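Local coordinates for protein vinylacetyl-CoA Delta-isomerase (Nitrosopumilus maritimus SCM1, PDB 6VJR) that probably dehydrates 4-hydroxybutyryl-CoA and isomerises vinylacetyl-CoA, working with a bound FAD and a [4Fe-4S] cluster, at residues 37-42 against 190-195; 217-220 against 225-228; 470-473 against 479-482; 357-362 against 455-460. All coordinates share one frame; numbering follows the deposited sequence. Where two conformers were deposited one is given.

Contact 1 (37-42 against 190-195)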
loop_
_atom_site.group_PDB
_atom_site.type_symbol
_atom_site.label_atom_id
_atom_site.label_comp_id
_atom_site.label_asym_id
_atom_site.label_seq_id
_atom_site.Cartn_x
_atom_site.Cartn_y
_atom_site.Cartn_z
ATOM N N PRO A 37 28.036 11.228 20.733
ATOM C CA PRO A 37 27.812 10.609 19.416
ATOM C C PRO A 37 27.338 11.613 18.364
ATOM O O PRO A 37 27.690 11.505 17.198
ATOM C CB PRO A 37 26.753 9.527 19.711
ATOM C CG PRO A 37 27.042 9.185 21.171
ATOM C CD PRO A 37 27.324 10.520 21.811
ATOM N N SER A 38 26.495 12.592 18.761
ATOM C CA SER A 38 26.070 13.606 17.804
ATOM C C SER A 38 27.230 14.501 17.347
ATOM O O SER A 38 27.291 14.923 16.188
ATOM C CB SER A 38 24.932 14.425 18.357
ATOM O OG SER A 38 25.253 15.253 19.463
ATOM N N ILE A 39 28.125 14.803 18.264
ATOM C CA ILE A 39 29.346 15.547 17.943
ATOM C C ILE A 39 30.184 14.790 16.924
ATOM O O ILE A 39 30.751 15.372 16.002
ATOM C CB ILE A 39 30.066 15.921 19.244
ATOM C CG1 ILE A 39 29.232 17.009 19.957
ATOM C CG2 ILE A 39 31.493 16.353 19.007
ATOM C CD1 ILE A 39 29.612 17.237 21.388
ATOM N N ASN A 40 30.363 13.508 17.164
ATOM C CA ASN A 40 31.128 12.653 16.270
ATOM C C ASN A 40 30.564 12.696 14.856
ATOM O O ASN A 40 31.326 12.649 13.889
ATOM C CB ASN A 40 31.138 11.224 16.785
ATOM C CG ASN A 40 31.968 11.018 18.028
ATOM O OD1 ASN A 40 32.854 11.812 18.357
ATOM N ND2 ASN A 40 31.731 9.924 18.717
ATOM N N ALA A 41 29.240 12.687 14.742
ATOM C CA ALA A 41 28.593 12.760 13.438
ATOM C C ALA A 41 28.971 14.060 12.748
ATOM O O ALA A 41 29.310 14.051 11.570
ATOM C CB ALA A 41 27.100 12.583 13.578
ATOM N N VAL A 42 28.855 15.196 13.447
ATOM C CA VAL A 42 29.263 16.440 12.821
ATOM C C VAL A 42 30.752 16.425 12.478
ATOM O O VAL A 42 31.140 16.931 11.415
ATOM C CB VAL A 42 28.893 17.655 13.676
ATOM C CG1 VAL A 42 29.318 18.930 12.990
ATOM C CG2 VAL A 42 27.402 17.668 13.988
ATOM N N CYS A 190 21.912 22.034 17.490
ATOM C CA CYS A 190 22.110 23.429 17.896
ATOM C C CYS A 190 23.252 23.610 18.903
ATOM O O CYS A 190 24.078 24.530 18.785
ATOM C CB CYS A 190 20.828 24.047 18.436
ATOM S SG CYS A 190 20.023 23.160 19.793
ATOM N N ILE A 191 23.355 22.708 19.864
ATOM C CA ILE A 191 24.394 22.731 20.883
ATOM C C ILE A 191 25.771 22.450 20.265
ATOM O O ILE A 191 26.787 22.868 20.816
ATOM C CB ILE A 191 24.008 21.792 22.040
ATOM C CG1 ILE A 191 22.745 22.358 22.735
ATOM C CG2 ILE A 191 25.149 21.596 23.033
ATOM C CD1 ILE A 191 21.975 21.294 23.495
ATOM N N ASN A 192 25.783 21.748 19.121
ATOM C CA ASN A 192 26.970 21.384 18.374
ATOM C C ASN A 192 27.334 22.435 17.325
ATOM O O ASN A 192 28.242 22.207 16.565
ATOM C CB ASN A 192 26.776 20.019 17.710
ATOM C CG ASN A 192 26.522 18.926 18.722
ATOM O OD1 ASN A 192 26.786 19.092 19.915
ATOM N ND2 ASN A 192 26.033 17.789 18.257
ATOM N N SER A 193 26.607 23.553 17.286
ATOM C CA SER A 193 26.766 24.581 16.278
ATOM C C SER A 193 27.560 25.770 16.840
ATOM O O SER A 193 27.586 25.996 18.055
ATOM C CB SER A 193 25.408 25.069 15.792
ATOM O OG SER A 193 24.591 24.060 15.190
ATOM N N HIS A 194 28.131 26.569 15.932
ATOM C CA HIS A 194 28.815 27.818 16.247
ATOM C C HIS A 194 27.869 29.026 16.175
ATOM O O HIS A 194 27.972 29.954 16.987
ATOM C CB HIS A 194 30.045 27.995 15.353
ATOM C CG HIS A 194 31.030 26.889 15.446
ATOM N ND1 HIS A 194 31.157 25.950 14.450
ATOM C CD2 HIS A 194 31.855 26.493 16.427
ATOM C CE1 HIS A 194 32.113 25.084 14.789
ATOM N NE2 HIS A 194 32.532 25.379 16.007
ATOM N N TRP A 195 27.023 29.051 15.146
ATOM C CA TRP A 195 26.013 30.072 14.936
ATOM C C TRP A 195 24.679 29.394 14.664
ATOM O O TRP A 195 24.667 28.311 14.090
ATOM C CB TRP A 195 26.343 30.973 13.753
ATOM C CG TRP A 195 27.556 31.824 13.990
ATOM C CD1 TRP A 195 28.867 31.493 13.851
ATOM C CD2 TRP A 195 27.528 33.178 14.452
ATOM N NE1 TRP A 195 29.663 32.559 14.185
ATOM C CE2 TRP A 195 28.865 33.606 14.559
ATOM C CE3 TRP A 195 26.499 34.080 14.736
ATOM C CZ2 TRP A 195 29.193 34.883 14.983
ATOM C CZ3 TRP A 195 26.825 35.336 15.173
ATOM C CH2 TRP A 195 28.155 35.731 15.281
#
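Asn-192 carries this contact from the loop side, reaching Ser-38, Ile-39 and Val-42 on the start of helix 36-51. Just ahead of it, Cys-190 and Ile-191 turn their side chains onto strands 224-228 and 254-259. At Asn-192 the CA lies 6.3 Å from the CA of Ile-39, and the amide points at the helix. Its ND2 donates to Ser-38 OG over 2.9 Å; the bond is fairly straight (158°) and lies in the amide plane. Ser-38 OG, set between its own backbone N and carbonyl carbon (chi1 67°), also bonds Ile-35 O, so two partners grip the hydroxyl. On the amide's other arm, OD1 lies 3.2 Å from Ile-39 CG1, while Val-42 CG2 comes within 4.4 Å of Asn-192 CB. The loop joins strand 177-188 to strand 195-198, which belong to different sheets of the N-terminal HpaB-type domain, and the asparagine fastens this crossing to the helix. Gln-99, from the iron-sulfur cluster pocket, takes a second bond from ND2 and donates to Ser-38 O. An alanine at Asn-192 is likely to cost Ser-38 OG and Gln-99 OE1 their shared donor and to open a gap beside Ile-39. Beyond Asn-192 the loop turns away from helix 36-51: Ser-193 O bonds Arg-15, and His-194 pairs through its backbone with Val-142 and Ala-219.

Contact 2 (217-220 against 225-228)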
loop_
_atom_site.group_PDB
_atom_site.type_symbol
_atom_site.label_atom_id
_atom_site.label_comp_id
_atom_site.label_asym_id
_atom_site.label_seq_id
_atom_site.Cartn_x
_atom_site.Cartn_y
_atom_site.Cartn_z
ATOM N N ILE A 217 22.703 34.331 15.563
ATOM C CA ILE A 217 23.216 34.479 16.906
ATOM C C ILE A 217 24.324 33.453 17.117
ATOM O O ILE A 217 24.237 32.317 16.630
ATOM C CB ILE A 217 22.123 34.344 17.970
ATOM C CG1 ILE A 217 21.473 32.993 17.992
ATOM C CG2 ILE A 217 21.075 35.428 17.809
ATOM C CD1 ILE A 217 20.551 32.773 19.168
ATOM N N PRO A 218 25.388 33.809 17.870
ATOM C CA PRO A 218 26.360 32.804 18.274
ATOM C C PRO A 218 25.702 31.821 19.237
ATOM O O PRO A 218 24.843 32.214 20.030
ATOM C CB PRO A 218 27.512 33.639 18.825
ATOM C CG PRO A 218 26.763 34.795 19.446
ATOM C CD PRO A 218 25.659 35.127 18.460
ATOM N N ALA A 219 26.160 30.572 19.222
ATOM C CA ALA A 219 25.548 29.573 20.082
ATOM C C ALA A 219 25.707 29.945 21.551
ATOM O O ALA A 219 24.907 29.510 22.360
ATOM C CB ALA A 219 26.164 28.212 19.852
ATOM N N ASP A 220 26.739 30.734 21.895
ATOM C CA ASP A 220 26.980 31.170 23.279
ATOM C C ASP A 220 26.359 32.531 23.616
ATOM O O ASP A 220 26.751 33.115 24.611
ATOM C CB ASP A 220 28.466 31.180 23.612
ATOM C CG ASP A 220 29.336 32.160 22.854
ATOM O OD1 ASP A 220 28.787 32.840 21.948
ATOM O OD2 ASP A 220 30.561 32.259 23.212
ATOM N N THR A 225 18.802 29.649 26.631
ATOM C CA THR A 225 18.817 28.410 27.388
ATOM C C THR A 225 18.468 27.265 26.435
ATOM O O THR A 225 17.522 27.391 25.649
ATOM C CB THR A 225 17.785 28.472 28.520
ATOM O OG1 THR A 225 17.986 29.614 29.369
ATOM C CG2 THR A 225 17.821 27.191 29.330
ATOM N N TYR A 226 19.225 26.165 26.540
ATOM C CA TYR A 226 18.964 24.949 25.768
ATOM C C TYR A 226 18.415 23.880 26.694
ATOM O O TYR A 226 19.001 23.625 27.756
ATOM C CB TYR A 226 20.232 24.401 25.100
ATOM C CG TYR A 226 20.905 25.356 24.143
ATOM C CD1 TYR A 226 21.855 26.252 24.606
ATOM C CD2 TYR A 226 20.598 25.383 22.793
ATOM C CE1 TYR A 226 22.504 27.132 23.747
ATOM C CE2 TYR A 226 21.243 26.252 21.925
ATOM C CZ TYR A 226 22.194 27.135 22.400
ATOM O OH TYR A 226 22.783 27.974 21.490
ATOM N N ILE A 227 17.291 23.260 26.287
ATOM C CA ILE A 227 16.716 22.159 27.035
ATOM C C ILE A 227 16.720 20.925 26.131
ATOM O O ILE A 227 16.043 20.905 25.122
ATOM C CB ILE A 227 15.338 22.482 27.610
ATOM C CG1 ILE A 227 15.323 23.797 28.410
ATOM C CG2 ILE A 227 14.906 21.304 28.476
ATOM C CD1 ILE A 227 13.958 24.217 28.881
ATOM N N TYR A 228 17.554 19.955 26.484
ATOM C CA TYR A 228 17.840 18.827 25.613
ATOM C C TYR A 228 16.599 17.949 25.445
ATOM O O TYR A 228 15.887 17.706 26.393
ATOM C CB TYR A 228 18.986 18.013 26.217
ATOM C CG TYR A 228 19.927 17.373 25.205
ATOM C CD1 TYR A 228 21.025 18.081 24.721
ATOM C CD2 TYR A 228 19.741 16.081 24.741
ATOM C CE1 TYR A 228 21.857 17.561 23.763
ATOM C CE2 TYR A 228 20.601 15.537 23.794
ATOM C CZ TYR A 228 21.669 16.274 23.331
ATOM O OH TYR A 228 22.514 15.750 22.402
#
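Tyr-226 and Ala-219 bury nearly all the surface of this contact, which comes down to one phenol meeting one peptide carbonyl. The hydroxyl of Tyr-226 donates to Ala-219 O across 2.8 Å. It arrives in the carbonyl plane at a C=O...donor angle of 120°, on a lone pair of the oxygen, and that oxygen in turn lies at the edge of the ring, in its plane. With CG anti to the carbonyl carbon (chi1 -59°), the ring is directed at 217-220 and spans a separation of 9.9 Å between the CA atoms of Ala-219 and Tyr-226. The small methyl of Ala-219 packs beside the same hydroxyl, CB to OH 3.8 Å. Strand 213-218 belongs to the four-stranded mixed sheet of the N-terminal domain and strand 224-228 to the larger mixed sheet, so the tyrosine links two sheets through a short connection in the chain and does not pair neighbouring strands of one hairpin. Around the ring, Ile-196 comes from the smaller sheet, Val-19 and Ile-257 from the larger, and Ile-191 from a loop, giving the ring apolar neighbours. In this buried setting, the bond to Ala-219 O gives the hydroxyl proton a partner and fixes the direction in which it points.

Contact 3 (470-473 against 479-482)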
loop_
_atom_site.group_PDB
_atom_site.type_symbol
_atom_site.label_atom_id
_atom_site.label_comp_id
_atom_site.label_asym_id
_atom_site.label_seq_id
_atom_site.Cartn_x
_atom_site.Cartn_y
_atom_site.Cartn_z
ATOM N N LEU A 470 -6.173 19.392 -21.145
ATOM C CA LEU A 470 -5.655 18.234 -21.869
ATOM C C LEU A 470 -6.758 17.204 -22.084
ATOM O O LEU A 470 -6.835 16.610 -23.159
ATOM C CB LEU A 470 -4.519 17.557 -21.116
ATOM C CG LEU A 470 -3.243 18.368 -20.888
ATOM C CD1 LEU A 470 -2.319 17.513 -20.029
ATOM C CD2 LEU A 470 -2.565 18.814 -22.134
ATOM N N ALA A 471 -7.493 16.936 -21.013
ATOM C CA ALA A 471 -8.524 15.896 -21.043
ATOM C C ALA A 471 -9.690 16.314 -21.950
ATOM O O ALA A 471 -10.145 15.526 -22.793
ATOM C CB ALA A 471 -8.970 15.575 -19.652
ATOM N N LYS A 472 -10.129 17.567 -21.816
ATOM C CA LYS A 472 -11.181 18.111 -22.668
ATOM C C LYS A 472 -10.827 17.996 -24.148
ATOM O O LYS A 472 -11.637 17.554 -24.949
ATOM C CB LYS A 472 -11.565 19.540 -22.285
ATOM C CG LYS A 472 -12.321 19.624 -20.984
ATOM C CD LYS A 472 -12.675 21.048 -20.591
ATOM C CE LYS A 472 -13.358 21.144 -19.295
ATOM N NZ LYS A 472 -13.736 22.543 -19.040
ATOM N N ASN A 473 -9.585 18.332 -24.494
ATOM C CA ASN A 473 -9.114 18.197 -25.869
ATOM C C ASN A 473 -9.327 16.762 -26.374
ATOM O O ASN A 473 -9.861 16.559 -27.461
ATOM C CB ASN A 473 -7.648 18.599 -25.941
ATOM C CG ASN A 473 -6.973 18.283 -27.258
ATOM O OD1 ASN A 473 -5.951 17.563 -27.307
ATOM N ND2 ASN A 473 -7.469 18.896 -28.315
ATOM N N ASN A 479 -16.550 23.558 -25.865
ATOM C CA ASN A 479 -17.347 24.756 -25.657
ATOM C C ASN A 479 -17.302 25.332 -24.242
ATOM O O ASN A 479 -18.039 26.281 -23.989
ATOM C CB ASN A 479 -18.786 24.549 -26.110
ATOM C CG ASN A 479 -19.589 23.633 -25.225
ATOM O OD1 ASN A 479 -19.123 23.213 -24.172
ATOM N ND2 ASN A 479 -20.799 23.311 -25.651
ATOM N N ASP A 480 -16.522 24.770 -23.313
ATOM C CA ASP A 480 -16.463 25.295 -21.953
ATOM C C ASP A 480 -15.026 25.331 -21.438
ATOM O O ASP A 480 -14.786 25.340 -20.223
ATOM C CB ASP A 480 -17.330 24.499 -20.994
ATOM C CG ASP A 480 -16.811 23.094 -20.734
ATOM O OD1 ASP A 480 -15.782 22.745 -21.317
ATOM O OD2 ASP A 480 -17.449 22.362 -19.967
ATOM N N VAL A 481 -14.076 25.392 -22.362
ATOM C CA VAL A 481 -12.674 25.433 -22.005
ATOM C C VAL A 481 -12.349 26.792 -21.390
ATOM O O VAL A 481 -12.607 27.815 -22.004
ATOM C CB VAL A 481 -11.820 25.107 -23.234
ATOM C CG1 VAL A 481 -10.319 25.253 -22.958
ATOM C CG2 VAL A 481 -12.151 23.724 -23.784
ATOM N N GLU A 482 -11.733 26.773 -20.197
ATOM C CA GLU A 482 -11.338 27.983 -19.481
ATOM C C GLU A 482 -9.808 28.090 -19.415
ATOM O O GLU A 482 -9.108 27.084 -19.289
ATOM C CB GLU A 482 -11.878 27.961 -18.053
ATOM C CG GLU A 482 -13.391 27.757 -17.995
ATOM C CD GLU A 482 -14.154 28.731 -17.108
ATOM O OE1 GLU A 482 -13.940 29.958 -17.227
ATOM O OE2 GLU A 482 -15.010 28.265 -16.338
HETATM O O HOH W 1 -11.567 24.165 -18.840
#
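Lys-472 and Asp-480 form a salt bridge, NZ to OD1 3.1 Å, which ties helix 464-475 to the chain that follows it. As a hydrogen bond this link is weak, and so is a second one from the same NZ to the backbone carbonyl oxygen of Asp-480 at 3.2 Å. A water completes the grip: it accepts from Lys-472 NZ at 2.7 Å and from the backbone N of Glu-482 at 2.9 Å, so one ammonium group holds Asp-480 directly and Glu-482 through the water. Lys-472 crosses the aspartate side chain at about a right angle, and its CD also lies 4.2 Å from Val-481 CG2, a looser apolar touch. Past the end of helix 464-475 the chain doubles back as an irregular loop, which brings 479-482 alongside the helix. All torsions of the lysine beyond chi1 are near anti, and this extended shape carries NZ across to the carboxylate. A methionine in place of Lys-472 would probably leave the Asp-480 carboxylate without this salt bridge and the bridging water without its link to the helix. The other carboxylate oxygen, OD2, bonds the hydroxyl of Tyr-313 of the third subunit, and the same tyrosine packs on Lys-472. Asn-479 extends the same interface by bonding Asn-420 and Asp-417 of that subunit. Within the chain, Glu-482 O receives a bond from Asn-469 ND2, which holds the returning backbone to the helix about one turn before Lys-472.

Contact 4 (357-362 against 455-460)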
loop_
_atom_site.group_PDB
_atom_site.type_symbol
_atom_site.label_atom_id
_atom_site.label_comp_id
_atom_site.label_asym_id
_atom_site.label_seq_id
_atom_site.Cartn_x
_atom_site.Cartn_y
_atom_site.Cartn_z
ATOM N N ASN A 357 16.475 24.179 -6.297
ATOM C CA ASN A 357 15.992 22.931 -6.837
ATOM C C ASN A 357 14.494 23.027 -7.153
ATOM O O ASN A 357 13.785 23.941 -6.739
ATOM C CB ASN A 357 16.247 21.803 -5.839
ATOM C CG ASN A 357 15.583 22.104 -4.524
ATOM O OD1 ASN A 357 15.932 23.051 -3.814
ATOM N ND2 ASN A 357 14.596 21.304 -4.189
ATOM N N ASP A 358 14.019 22.066 -7.956
ATOM C CA ASP A 358 12.636 21.978 -8.382
ATOM C C ASP A 358 11.724 21.702 -7.202
ATOM O O ASP A 358 11.777 20.636 -6.594
ATOM C CB ASP A 358 12.431 20.900 -9.433
ATOM C CG ASP A 358 11.046 20.934 -10.054
ATOM O OD1 ASP A 358 10.071 20.706 -9.308
ATOM O OD2 ASP A 358 10.949 21.228 -11.281
ATOM N N ASP A 359 10.859 22.667 -6.903
ATOM C CA ASP A 359 10.010 22.581 -5.715
ATOM C C ASP A 359 9.044 21.389 -5.766
ATOM O O ASP A 359 8.896 20.681 -4.773
ATOM C CB ASP A 359 9.248 23.876 -5.533
ATOM C CG ASP A 359 8.544 23.977 -4.195
ATOM O OD1 ASP A 359 7.563 23.216 -4.017
ATOM O OD2 ASP A 359 9.007 24.789 -3.382
ATOM N N MET A 360 8.386 21.185 -6.888
ATOM C CA MET A 360 7.436 20.103 -7.019
ATOM C C MET A 360 8.119 18.774 -6.731
ATOM O O MET A 360 7.621 17.984 -5.944
ATOM C CB MET A 360 6.762 20.078 -8.397
ATOM C CG MET A 360 5.911 18.859 -8.589
ATOM S SD MET A 360 4.405 18.788 -7.629
ATOM C CE MET A 360 3.233 19.470 -8.816
ATOM N N LEU A 361 9.267 18.546 -7.347
ATOM C CA LEU A 361 9.941 17.276 -7.148
ATOM C C LEU A 361 10.505 17.108 -5.734
ATOM O O LEU A 361 10.593 15.981 -5.254
ATOM C CB LEU A 361 10.987 17.071 -8.219
ATOM C CG LEU A 361 10.454 17.003 -9.645
ATOM C CD1 LEU A 361 11.567 17.005 -10.654
ATOM C CD2 LEU A 361 9.654 15.719 -9.775
ATOM N N ALA A 362 10.869 18.222 -5.073
ATOM C CA ALA A 362 11.224 18.172 -3.664
ATOM C C ALA A 362 10.032 17.669 -2.843
ATOM O O ALA A 362 10.227 16.931 -1.890
ATOM C CB ALA A 362 11.691 19.493 -3.161
ATOM N N ARG A 455 1.408 18.079 0.785
ATOM C CA ARG A 455 0.213 17.961 -0.020
ATOM C C ARG A 455 -0.313 19.324 -0.442
ATOM O O ARG A 455 -0.690 19.507 -1.598
ATOM C CB ARG A 455 -0.803 17.085 0.699
ATOM C CG ARG A 455 -0.265 15.682 0.987
ATOM C CD ARG A 455 -1.356 14.751 1.548
ATOM N NE ARG A 455 -2.205 14.195 0.494
ATOM C CZ ARG A 455 -1.942 13.140 -0.280
ATOM N NH1 ARG A 455 -0.760 12.553 -0.212
ATOM N NH2 ARG A 455 -2.870 12.717 -1.119
ATOM N N ILE A 456 -0.293 20.289 0.476
ATOM C CA ILE A 456 -0.740 21.629 0.137
ATOM C C ILE A 456 0.190 22.250 -0.919
ATOM O O ILE A 456 -0.282 22.889 -1.865
ATOM C CB ILE A 456 -0.845 22.492 1.402
ATOM C CG1 ILE A 456 -1.938 21.966 2.334
ATOM C CG2 ILE A 456 -1.054 23.961 1.050
ATOM C CD1 ILE A 456 -1.885 22.547 3.726
ATOM N N GLN A 457 1.501 21.994 -0.833
ATOM C CA GLN A 457 2.415 22.582 -1.801
ATOM C C GLN A 457 2.314 21.885 -3.168
ATOM O O GLN A 457 2.462 22.534 -4.203
ATOM C CB GLN A 457 3.844 22.518 -1.276
ATOM C CG GLN A 457 4.853 23.287 -2.091
ATOM C CD GLN A 457 4.713 24.798 -2.065
ATOM O OE1 GLN A 457 3.815 25.410 -1.423
ATOM N NE2 GLN A 457 5.648 25.388 -2.821
ATOM N N ILE A 458 2.039 20.570 -3.191
ATOM C CA ILE A 458 1.757 19.897 -4.449
ATOM C C ILE A 458 0.506 20.518 -5.070
ATOM O O ILE A 458 0.473 20.802 -6.263
ATOM C CB ILE A 458 1.625 18.399 -4.243
ATOM C CG1 ILE A 458 2.998 17.774 -3.853
ATOM C CG2 ILE A 458 1.045 17.749 -5.484
ATOM C CD1 ILE A 458 2.892 16.342 -3.323
ATOM N N GLN A 459 -0.556 20.682 -4.274
ATOM C CA GLN A 459 -1.798 21.284 -4.731
ATOM C C GLN A 459 -1.571 22.625 -5.416
ATOM O O GLN A 459 -2.175 22.874 -6.445
ATOM C CB GLN A 459 -2.800 21.362 -3.590
ATOM C CG GLN A 459 -4.182 21.863 -3.977
ATOM C CD GLN A 459 -5.145 21.740 -2.818
ATOM O OE1 GLN A 459 -6.075 20.947 -2.841
ATOM N NE2 GLN A 459 -4.875 22.397 -1.730
ATOM N N ARG A 460 -0.708 23.462 -4.826
ATOM C CA ARG A 460 -0.422 24.775 -5.353
ATOM C C ARG A 460 0.213 24.724 -6.742
ATOM O O ARG A 460 0.081 25.694 -7.496
ATOM C CB ARG A 460 0.431 25.585 -4.373
ATOM C CG ARG A 460 -0.369 26.019 -3.156
ATOM C CD ARG A 460 0.497 26.799 -2.180
ATOM N NE ARG A 460 0.886 28.054 -2.829
ATOM C CZ ARG A 460 2.109 28.550 -3.037
ATOM N NH1 ARG A 460 2.219 29.752 -3.582
ATOM N NH2 ARG A 460 3.203 27.870 -2.718
#
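Met-360 lays its thioether across Ile-458, with SD 4.1 Å from CG2 of Ile-458 and the terminal CE 4.0 Å from the isoleucine's carbonyl oxygen. Bends at chi2 (70°) and chi3 bring the end of the methionine nearer to helix 451-461 than its first bond would suggest, and the two side chains cross at about a right angle. Beside this apolar touch runs a polar one. Gln-457 NE2 donates to Asp-359 OD1 over 3.1 Å with an N-H...O angle of 165°; the oxygen lies in the amide plane of Gln-457, whereas the donor comes from above the carboxylate plane of Asp-359. The same OD1 is bonded by Gln-363 NE2, one helical turn on. Gln-457 uses both ends of its amide: OE1 accepts from Arg-460 NH2 at 2.8 Å, and NE2 also reaches Glu-283, which forms a salt bridge with Arg-460. At the N-cap of helix 359-369, Asp-358 OD1 accepts from Leu-361 N at 3.0 Å, closing the first turn that presents Asp-359 and Met-360. Both helices belong to the C-terminal HpaB family region, a member of the acyl-CoA dehydrogenase clan. Helix 278-292 lies against Asp-359, helix 489-494 brings Tyr-490 onto Met-360, and the third subunit meets both segments: its Ala-338 packs on Leu-361, its Thr-330 on Ile-458, and its Asp-324 and Glu-328 form salt bridges with Arg-455.

Contacts 1 and 2 are neighbours in the N-terminal domain, their centres about 12 Å apart, and they touch: His-194 O and Ala-219 N, 2.9 Å apart, form a probable hydrogen bond. Both lie near the cofactors, since the side chains of Asn-192 and Tyr-226 are each about 11 Å from a bound FAD and that of Val-42 is about 9 Å from the iron-sulfur cluster. Contact 4 lies across the centre of the chain, about 30 Å from contact 1 between centres, with the Gln-457 side chain about 12 Å from an FAD. Contact 3, centred about 25 Å from the centre of contact 4, is remote from these sites. Consecutive helices 451-461 and 464-475 each carry one segment of contacts 4 and 3, and both contacts meet the third subunit.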